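Side-chain contacts in leukotriene A-4 hydrolase (PDB 2XQ0), which removes N-terminal residues, preferentially from di- and tripeptides, as a zinc aminopeptidase of the M1 family and has low epoxide hydrolase activity in vitro: residues Q92-E95 with P96-S99; C235-E238 with F239-D242; L397-L400 with E401-G405. All blocks are in the same frame, centred on the assembly; numbering follows the deposited sequence.

Interaction 1 (Q92-E95 with P96-S99); sequences QRKE and PLGS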
ATOM      1  N   GLN A  92       7.025 -17.695  24.901  1.00 24.14           N
ATOM      2  CA  GLN A  92       5.601 -17.725  24.610  1.00 21.37           C
ATOM      3  C   GLN A  92       5.187 -16.455  23.881  1.00 23.58           C
ATOM      4  O   GLN A  92       5.762 -15.388  24.069  1.00 27.54           O
ATOM      5  CB  GLN A  92       4.759 -17.933  25.873  1.00 26.43           C
ATOM      6  CG  GLN A  92       4.543 -19.419  26.191  1.00 33.90           C
ATOM      7  CD  GLN A  92       4.001 -19.664  27.572  1.00 39.80           C
ATOM      8  OE1 GLN A  92       4.155 -20.757  28.129  1.00 42.00           O
ATOM      9  NE2 GLN A  92       3.363 -18.650  28.147  1.00 41.54           N
ATOM     10  N   ARG A  93       4.182 -16.595  23.036  1.00 20.73           N
ATOM     11  CA  ARG A  93       3.711 -15.502  22.228  1.00 26.75           C
ATOM     12  C   ARG A  93       3.268 -14.330  23.106  1.00 36.71           C
ATOM     13  O   ARG A  93       2.646 -14.525  24.142  1.00 38.14           O
ATOM     14  CB  ARG A  93       2.556 -16.018  21.388  1.00 32.33           C
ATOM     15  CG  ARG A  93       2.177 -15.123  20.298  1.00 30.10           C
ATOM     16  CD  ARG A  93       1.097 -15.732  19.432  1.00 23.77           C
ATOM     17  NE  ARG A  93       0.591 -14.650  18.606  1.00 26.67           N
ATOM     18  CZ  ARG A  93       1.237 -14.180  17.549  1.00 32.08           C
ATOM     19  NH1 ARG A  93       2.376 -14.747  17.165  1.00 31.45           N
ATOM     20  NH2 ARG A  93       0.727 -13.172  16.862  1.00 37.69           N
ATOM     21  N   LYS A  94       3.620 -13.116  22.707  1.00 37.19           N
ATOM     22  CA  LYS A  94       3.040 -11.927  23.326  1.00 43.46           C
ATOM     23  C   LYS A  94       2.422 -11.067  22.235  1.00 40.49           C
ATOM     24  O   LYS A  94       3.085 -10.745  21.252  1.00 38.24           O
ATOM     25  CB  LYS A  94       4.097 -11.122  24.076  1.00 43.59           C
ATOM     26  CG  LYS A  94       5.265 -10.678  23.215  1.00 57.32           C
ATOM     27  CD  LYS A  94       5.869  -9.366  23.722  1.00 73.32           C
ATOM     28  CE  LYS A  94       4.938  -8.182  23.451  1.00 79.85           C
ATOM     29  NZ  LYS A  94       5.531  -6.880  23.869  1.00 80.57           N
ATOM     30  N   GLU A  95       1.155 -10.698  22.393  1.00 28.98           N
ATOM     31  CA  GLU A  95       0.500  -9.938  21.350  1.00 36.62           C
ATOM     32  C   GLU A  95       0.856  -8.466  21.491  1.00 32.09           C
ATOM     33  O   GLU A  95       1.118  -7.996  22.595  1.00 37.11           O
ATOM     34  CB  GLU A  95      -1.008 -10.151  21.397  1.00 38.67           C
ATOM     35  CG  GLU A  95      -1.399 -11.620  21.420  1.00 40.97           C
ATOM     36  CD  GLU A  95      -1.162 -12.318  20.097  1.00 47.56           C
ATOM     37  OE1 GLU A  95      -0.904 -11.624  19.091  1.00 43.53           O
ATOM     38  OE2 GLU A  95      -1.252 -13.565  20.058  1.00 50.81           O
ATOM     39  N   PRO A  96       0.882  -7.742  20.365  1.00 25.83           N
ATOM     40  CA  PRO A  96       0.658  -8.322  19.046  1.00 27.35           C
ATOM     41  C   PRO A  96       1.980  -8.631  18.360  1.00 30.27           C
ATOM     42  O   PRO A  96       1.966  -8.867  17.163  1.00 26.86           O
ATOM     43  CB  PRO A  96      -0.036  -7.185  18.299  1.00 26.67           C
ATOM     44  CG  PRO A  96       0.584  -5.963  18.870  1.00 23.39           C
ATOM     45  CD  PRO A  96       0.936  -6.269  20.308  1.00 28.87           C
ATOM     46  N   LEU A  97       3.095  -8.649  19.089  1.00 16.77           N
ATOM     47  CA  LEU A  97       4.399  -8.720  18.413  1.00 21.34           C
ATOM     48  C   LEU A  97       4.941 -10.123  18.103  1.00 22.00           C
ATOM     49  O   LEU A  97       5.887 -10.255  17.320  1.00 20.96           O
ATOM     50  CB  LEU A  97       5.455  -7.908  19.169  1.00 16.11           C
ATOM     51  CG  LEU A  97       5.171  -6.406  19.301  1.00 23.03           C
ATOM     52  CD1 LEU A  97       6.308  -5.728  20.008  1.00 26.49           C
ATOM     53  CD2 LEU A  97       4.909  -5.757  17.909  1.00 20.36           C
ATOM     54  N   GLY A  98       4.386 -11.152  18.736  1.00 16.61           N
ATOM     55  CA  GLY A  98       4.784 -12.519  18.427  1.00 20.11           C
ATOM     56  C   GLY A  98       5.650 -13.235  19.462  1.00 20.54           C
ATOM     57  O   GLY A  98       5.621 -12.923  20.665  1.00 25.81           O
ATOM     58  N   SER A  99       6.430 -14.211  18.988  1.00 22.77           N
ATOM     59  CA  SER A  99       7.196 -15.093  19.863  1.00 24.52           C
ATOM     60  C   SER A  99       8.679 -14.843  19.672  1.00 26.90           C
ATOM     61  O   SER A  99       9.229 -15.115  18.618  1.00 30.03           O
ATOM     62  CB  SER A  99       6.884 -16.568  19.553  1.00 23.36           C
ATOM     63  OG  SER A  99       5.507 -16.857  19.746  1.00 25.82           O
TER
HETATM   64  O   HOH W   1       7.480 -13.391  22.986  1.00 28.33           O
HETATM   65  O   HOH W   2       3.752 -17.264  17.686  1.00 24.49           O
HETATM   66  O   HOH W   3       2.847 -11.138  15.700  1.00 26.92           O
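R93 lays its guanidinium across the backbone of G98, with G98 CA over one face and 3.5 Å from R93 NH1. The chain reaches there fully extended from CG to NE, starting with CG anti to the backbone N (chi1 -166°). Two groups meet the same guanidinium at its edge, in plane: E95 OE2 and water 2. The E95 link is a salt bridge, R93 NE to E95 OE2 at 2.6 Å, to which a weak bond from NH2 to OE1 is added; NE approaches OE2 from above the carboxylate plane. A bend at chi2 (-71°) folds E95 back to make this possible.

Waters extend the grip to the returning limb of the loop: water 2 joins R93 NH1 to S99 OG, and water 3 joins R93 NH2 to P96 O. The hydroxyl of S99 also lies alongside CA and CB of R93, with S99 OG 3.3 Å from R93 CA.

The backbone frame is a single antiparallel hydrogen-bonded pair, K94 with G98. K94 N donates to G98 O almost straight (2.9 Å, 176°), and G98 N donates back to K94 O. L97 and G98 both face K94, a classic beta bulge. The peptide bond before P96 is cis. K94 and L97 run side by side on their way out of the turn.

Outside the turn, R93 bonds S72 and makes a cation-pi contact with Y73, while the carbonyl of L97 accepts from R152 and its side chain packs on L22 and I149. The whole hairpin-like loop joins strand 84-90 to strand 101-104, neighbours in the large sheet of the N-terminal domain.

Interaction 2 (C235-E238 with F239-D242); sequences CQWE and FEND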
ATOM      1  N   CYS A 235      -2.765  -7.605 -19.616  1.00 32.11           N
ATOM      2  CA  CYS A 235      -1.869  -6.894 -18.701  1.00 28.96           C
ATOM      3  C   CYS A 235      -0.783  -6.190 -19.489  1.00 26.18           C
ATOM      4  O   CYS A 235      -0.451  -5.048 -19.220  1.00 28.03           O
ATOM      5  CB  CYS A 235      -1.236  -7.879 -17.724  1.00 18.28           C
ATOM      6  SG  CYS A 235      -2.405  -8.503 -16.511  1.00 31.70           S
ATOM      7  N   GLN A 236      -0.235  -6.883 -20.482  1.00 29.03           N
ATOM      8  CA  GLN A 236       0.823  -6.302 -21.305  1.00 20.57           C
ATOM      9  C   GLN A 236       0.345  -5.028 -21.979  1.00 27.20           C
ATOM     10  O   GLN A 236       1.053  -4.006 -22.003  1.00 26.41           O
ATOM     11  CB  GLN A 236       1.334  -7.319 -22.334  1.00 25.69           C
ATOM     12  CG  GLN A 236       2.544  -6.840 -23.121  1.00 27.09           C
ATOM     13  CD  GLN A 236       2.942  -7.805 -24.216  1.00 33.64           C
ATOM     14  OE1 GLN A 236       2.131  -8.597 -24.685  1.00 35.30           O
ATOM     15  NE2 GLN A 236       4.196  -7.748 -24.622  1.00 31.80           N
ATOM     16  N   TRP A 237      -0.868  -5.065 -22.517  1.00 28.80           N
ATOM     17  CA  TRP A 237      -1.380  -3.898 -23.214  1.00 25.41           C
ATOM     18  C   TRP A 237      -1.573  -2.749 -22.228  1.00 27.54           C
ATOM     19  O   TRP A 237      -1.327  -1.599 -22.551  1.00 28.67           O
ATOM     20  CB  TRP A 237      -2.705  -4.213 -23.926  1.00 28.53           C
ATOM     21  CG  TRP A 237      -3.229  -3.035 -24.699  1.00 37.25           C
ATOM     22  CD1 TRP A 237      -2.948  -2.719 -25.998  1.00 40.16           C
ATOM     23  CD2 TRP A 237      -4.114  -2.017 -24.218  1.00 31.95           C
ATOM     24  NE1 TRP A 237      -3.604  -1.561 -26.355  1.00 40.87           N
ATOM     25  CE2 TRP A 237      -4.334  -1.116 -25.282  1.00 33.26           C
ATOM     26  CE3 TRP A 237      -4.753  -1.785 -22.995  1.00 30.07           C
ATOM     27  CZ2 TRP A 237      -5.151   0.006 -25.153  1.00 26.17           C
ATOM     28  CZ3 TRP A 237      -5.566  -0.668 -22.866  1.00 35.93           C
ATOM     29  CH2 TRP A 237      -5.761   0.211 -23.946  1.00 35.59           C
ATOM     30  N   GLU A 238      -1.998  -3.067 -21.014  1.00 26.44           N
ATOM     31  CA  GLU A 238      -2.354  -2.017 -20.062  1.00 33.09           C
ATOM     32  C   GLU A 238      -1.125  -1.224 -19.619  1.00 31.78           C
ATOM     33  O   GLU A 238      -1.226  -0.035 -19.327  1.00 28.00           O
ATOM     34  CB  GLU A 238      -3.093  -2.590 -18.851  1.00 37.59           C
ATOM     35  CG  GLU A 238      -3.918  -1.563 -18.059  1.00 37.60           C
ATOM     36  CD  GLU A 238      -5.367  -1.444 -18.570  1.00 39.97           C
ATOM     37  OE1 GLU A 238      -5.778  -2.285 -19.392  1.00 37.86           O
ATOM     38  OE2 GLU A 238      -6.090  -0.520 -18.140  1.00 38.05           O
ATOM     39  N   PHE A 239       0.042  -1.871 -19.612  1.00 29.42           N
ATOM     40  CA  PHE A 239       1.241  -1.286 -19.014  1.00 30.89           C
ATOM     41  C   PHE A 239       2.290  -0.868 -20.029  1.00 28.78           C
ATOM     42  O   PHE A 239       3.156  -0.042 -19.731  1.00 22.02           O
ATOM     43  CB  PHE A 239       1.899  -2.293 -18.060  1.00 24.69           C
ATOM     44  CG  PHE A 239       1.068  -2.626 -16.857  1.00 28.63           C
ATOM     45  CD1 PHE A 239       0.403  -1.633 -16.157  1.00 33.97           C
ATOM     46  CD2 PHE A 239       0.983  -3.928 -16.402  1.00 28.55           C
ATOM     47  CE1 PHE A 239      -0.360  -1.944 -15.040  1.00 30.76           C
ATOM     48  CE2 PHE A 239       0.233  -4.237 -15.286  1.00 30.71           C
ATOM     49  CZ  PHE A 239      -0.446  -3.244 -14.611  1.00 30.39           C
ATOM     50  N   GLU A 240       2.242  -1.468 -21.215  1.00 20.25           N
ATOM     51  CA  GLU A 240       3.390  -1.395 -22.137  1.00 23.53           C
ATOM     52  C   GLU A 240       3.568  -0.022 -22.757  1.00 28.06           C
ATOM     53  O   GLU A 240       4.619   0.259 -23.333  1.00 27.52           O
ATOM     54  CB  GLU A 240       3.268  -2.412 -23.281  1.00 24.64           C
ATOM     55  CG  GLU A 240       2.170  -2.060 -24.261  1.00 23.73           C
ATOM     56  CD  GLU A 240       1.915  -3.150 -25.317  1.00 36.95           C
ATOM     57  OE1 GLU A 240       2.728  -4.097 -25.464  1.00 37.63           O
ATOM     58  OE2 GLU A 240       0.883  -3.053 -26.001  1.00 38.55           O
ATOM     59  N   ASN A 241       2.541   0.818 -22.674  1.00 25.85           N
ATOM     60  CA  ASN A 241       2.596   2.126 -23.318  1.00 33.45           C
ATOM     61  C   ASN A 241       3.090   3.187 -22.359  1.00 38.50           C
ATOM     62  O   ASN A 241       3.352   4.303 -22.764  1.00 31.44           O
ATOM     63  CB  ASN A 241       1.221   2.539 -23.842  1.00 36.06           C
ATOM     64  CG  ASN A 241       1.215   3.944 -24.452  1.00 52.67           C
ATOM     65  OD1 ASN A 241       1.769   4.168 -25.532  1.00 39.10           O
ATOM     66  ND2 ASN A 241       0.575   4.892 -23.762  1.00 56.25           N
ATOM     67  N   ASP A 242       3.233   2.840 -21.083  1.00 34.21           N
ATOM     68  CA  ASP A 242       3.374   3.873 -20.072  1.00 33.19           C
ATOM     69  C   ASP A 242       4.443   3.635 -19.012  1.00 30.04           C
ATOM     70  O   ASP A 242       4.899   4.592 -18.408  1.00 26.24           O
ATOM     71  CB  ASP A 242       2.024   4.111 -19.383  1.00 34.30           C
ATOM     72  CG  ASP A 242       1.063   4.918 -20.243  1.00 46.50           C
ATOM     73  OD1 ASP A 242       1.142   6.167 -20.194  1.00 51.64           O
ATOM     74  OD2 ASP A 242       0.231   4.312 -20.966  1.00 36.44           O
TER
HETATM   75  O   HOH W   4       5.284  -4.613 -25.000  1.00 37.65           O
HETATM   76  O   HOH W   5       0.322   1.628 -20.792  1.00 26.94           O
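The last turn of helix 229-239 gives way here to the short connection to helix 243-253, and the side chains of E240 and F239 fold back on carbonyls of that turn. In E240, CG sits between the backbone N and the carbonyl carbon (chi1 70°), which brings E240 CG to 3.2 Å from Q236 O, the oxygen that accepts from E240 N at 2.9 Å, and carries the carboxylate back along the turn. The two carboxylate oxygens then part. OE1 lies 3.6 Å from Q236 CG and takes a bond from water 4, which Q236 NE2 reaches weakly; the amide and carboxylate planes are 45° apart. Q236 OE1 bonds K233, and NE2 bonds P218 O. OE2 of E240 comes obliquely to the indole, 3.8 Å from W237 CD1, with ring and carboxylate planes 61° apart.

F239 N is held only weakly, by C235 O and Q236 O. The F239 ring lies obliquely to C235 O, with F239 CD2 at 3.4 Å, and packs on I264, V266 and I219, so the helix end is fastened to strands of the sheet in the catalytic domain. E238 points elsewhere, its carboxylate taking backbone N-H groups of A290, H291 and R293. Past the helix, water 5 donates to E238 O and to D242 OD2, which also accepts from N241 ND2 at 2.9 Å, while D242 OD1 forms a salt bridge with K245 in the following helix.

Interaction 3 (L397-L400 with E401-G405); sequences LFHL and ETILG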
ATOM      1  N   LEU A 397       4.750  18.031   2.839  1.00 16.96           N
ATOM      2  CA  LEU A 397       5.780  18.195   1.791  1.00 21.35           C
ATOM      3  C   LEU A 397       5.392  19.218   0.713  1.00 24.04           C
ATOM      4  O   LEU A 397       6.242  19.950   0.194  1.00 21.88           O
ATOM      5  CB  LEU A 397       6.098  16.850   1.148  1.00 21.29           C
ATOM      6  CG  LEU A 397       6.704  15.851   2.138  1.00 23.89           C
ATOM      7  CD1 LEU A 397       6.811  14.476   1.519  1.00 21.24           C
ATOM      8  CD2 LEU A 397       8.059  16.357   2.607  1.00 21.74           C
ATOM      9  N   PHE A 398       4.115  19.231   0.351  1.00 19.64           N
ATOM     10  CA  PHE A 398       3.593  20.195  -0.595  1.00 17.77           C
ATOM     11  C   PHE A 398       3.701  21.634  -0.031  1.00 30.58           C
ATOM     12  O   PHE A 398       3.975  22.591  -0.768  1.00 28.50           O
ATOM     13  CB  PHE A 398       2.139  19.852  -0.953  1.00 22.71           C
ATOM     14  CG  PHE A 398       1.562  20.737  -2.034  1.00 29.39           C
ATOM     15  CD1 PHE A 398       1.997  20.623  -3.344  1.00 27.37           C
ATOM     16  CD2 PHE A 398       0.601  21.693  -1.734  1.00 34.46           C
ATOM     17  CE1 PHE A 398       1.484  21.456  -4.350  1.00 30.64           C
ATOM     18  CE2 PHE A 398       0.080  22.519  -2.731  1.00 39.83           C
ATOM     19  CZ  PHE A 398       0.530  22.395  -4.044  1.00 28.80           C
ATOM     20  N   HIS A 399       3.476  21.772   1.273  1.00 26.75           N
ATOM     21  CA  HIS A 399       3.622  23.053   1.963  1.00 30.06           C
ATOM     22  C   HIS A 399       5.072  23.532   1.902  1.00 29.63           C
ATOM     23  O   HIS A 399       5.347  24.689   1.584  1.00 28.32           O
ATOM     24  CB  HIS A 399       3.175  22.914   3.421  1.00 26.54           C
ATOM     25  CG  HIS A 399       3.287  24.182   4.214  1.00 28.73           C
ATOM     26  ND1 HIS A 399       2.601  25.329   3.879  1.00 32.48           N
ATOM     27  CD2 HIS A 399       4.000  24.479   5.322  1.00 36.48           C
ATOM     28  CE1 HIS A 399       2.893  26.281   4.746  1.00 33.42           C
ATOM     29  NE2 HIS A 399       3.738  25.792   5.634  1.00 34.90           N
ATOM     30  N   LEU A 400       5.993  22.618   2.188  1.00 22.16           N
ATOM     31  CA  LEU A 400       7.420  22.899   2.146  1.00 27.52           C
ATOM     32  C   LEU A 400       7.874  23.283   0.740  1.00 27.30           C
ATOM     33  O   LEU A 400       8.618  24.244   0.564  1.00 31.16           O
ATOM     34  CB  LEU A 400       8.203  21.681   2.644  1.00 24.71           C
ATOM     35  CG  LEU A 400       8.085  21.426   4.152  1.00 25.31           C
ATOM     36  CD1 LEU A 400       8.885  20.186   4.580  1.00 22.44           C
ATOM     37  CD2 LEU A 400       8.511  22.649   4.963  1.00 34.25           C
ATOM     38  N   GLU A 401       7.442  22.511  -0.256  1.00 25.40           N
ATOM     39  CA  GLU A 401       7.676  22.856  -1.655  1.00 25.22           C
ATOM     40  C   GLU A 401       7.293  24.312  -1.908  1.00 27.27           C
ATOM     41  O   GLU A 401       8.052  25.075  -2.494  1.00 27.44           O
ATOM     42  CB  GLU A 401       6.839  21.946  -2.568  1.00 24.88           C
ATOM     43  CG  GLU A 401       6.976  22.245  -4.048  1.00 27.33           C
ATOM     44  CD  GLU A 401       5.942  21.524  -4.912  1.00 39.67           C
ATOM     45  OE1 GLU A 401       5.873  20.266  -4.869  1.00 30.35           O
ATOM     46  OE2 GLU A 401       5.211  22.225  -5.658  1.00 33.00           O
ATOM     47  N   THR A 402       6.094  24.681  -1.475  1.00 30.57           N
ATOM     48  CA  THR A 402       5.554  26.018  -1.715  1.00 32.76           C
ATOM     49  C   THR A 402       6.360  27.128  -1.044  1.00 36.88           C
ATOM     50  O   THR A 402       6.839  28.059  -1.707  1.00 35.42           O
ATOM     51  CB  THR A 402       4.107  26.116  -1.207  1.00 33.56           C
ATOM     52  OG1 THR A 402       3.294  25.153  -1.882  1.00 39.12           O
ATOM     53  CG2 THR A 402       3.553  27.507  -1.445  1.00 37.37           C
ATOM     54  N   ILE A 403       6.510  27.037   0.272  1.00 35.10           N
ATOM     55  CA  ILE A 403       7.127  28.122   1.028  1.00 34.61           C
ATOM     56  C   ILE A 403       8.616  28.262   0.744  1.00 35.50           C
ATOM     57  O   ILE A 403       9.205  29.316   0.975  1.00 39.99           O
ATOM     58  CB  ILE A 403       6.916  27.956   2.540  1.00 32.03           C
ATOM     59  CG1 ILE A 403       7.820  26.851   3.093  1.00 29.56           C
ATOM     60  CG2 ILE A 403       5.456  27.672   2.842  1.00 32.91           C
ATOM     61  CD1 ILE A 403       7.563  26.553   4.559  1.00 29.59           C
ATOM     62  N   LEU A 404       9.230  27.200   0.238  1.00 34.48           N
ATOM     63  CA  LEU A 404      10.655  27.237  -0.068  1.00 37.35           C
ATOM     64  C   LEU A 404      10.957  27.773  -1.464  1.00 36.31           C
ATOM     65  O   LEU A 404      12.124  27.925  -1.837  1.00 41.93           O
ATOM     66  CB  LEU A 404      11.279  25.853   0.107  1.00 33.02           C
ATOM     67  CG  LEU A 404      11.499  25.455   1.567  1.00 31.58           C
ATOM     68  CD1 LEU A 404      11.523  23.945   1.713  1.00 28.12           C
ATOM     69  CD2 LEU A 404      12.777  26.084   2.106  1.00 37.52           C
ATOM     70  N   GLY A 405       9.915  28.046  -2.241  1.00 28.88           N
ATOM     71  CA  GLY A 405      10.106  28.623  -3.564  1.00 39.97           C
ATOM     72  C   GLY A 405       9.684  27.796  -4.770  1.00 41.22           C
ATOM     73  O   GLY A 405       9.965  28.170  -5.910  1.00 40.70           O
TER
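I403 sets its CG2 methyl over a face of the H399 imidazole, a CH-pi contact with 3.8 Å between the methyl and the ring centroid, 24° off the ring normal. The methyl is displaced toward the rim, and CE1 of H399 is the ring atom it approaches most closely, at 3.5 Å. H399 carries CG anti to its backbone N (chi1 -180°) and I403 has CG2 anti to its carbonyl carbon; these two torsions turn imidazole and methyl toward each other across one helical turn. The other branch of I403 runs beside L400, the two side chains pointing the same way and touching through I403 CD1 and L400 CD2 at 4.0 Å.

These contacts ride on the C-terminal turns of helix 388-403, whose i to i+4 bonds, such as I403 N to H399 O, continue as far as L404. G405 then takes a positive phi and ends the helix in a Schellman motif, with G405 N bonded to T402 O.

On another flank, T402 OG1 donates to F398 O at 2.9 Å, and T402 N donates to the same oxygen; the two donors arrive from opposite faces of the carbonyl plane. The hydroxyl also sits over the F398 ring, toward its rim. E401 crosses that ring obliquely, with its carboxylate plane 72° from the ring plane and OE2 4.0 Å from F398 CE1. Its polar end belongs to other helices, OE1 bonding Y329 and OE2 forming a salt bridge with R344. L404 CD1 packs against L400 CB, and L404 itself rests on F410 and L446.

In the fold
The three contacts follow one another along the chain without touching. Interaction 1 lies in the N-terminal domain, while interactions 2 and 3 share the catalytic M1 region, their centres about 34 Å apart and their nearest atoms about 21 Å apart. The centres of interactions 1 and 2 are about 43 Å apart, on opposite sides of the chain's centre. All three stand back from the bestatin pocket: the side chain of F239 in interaction 2 is about 12 Å from bestatin, and the side chains of L397 in interaction 3 and L97 in interaction 1 are each about 14 Å from it. The side chain of F239 is about 9 Å from that of E302, the proton acceptor, and the side chain of L397 about 12 Å from the zinc ion.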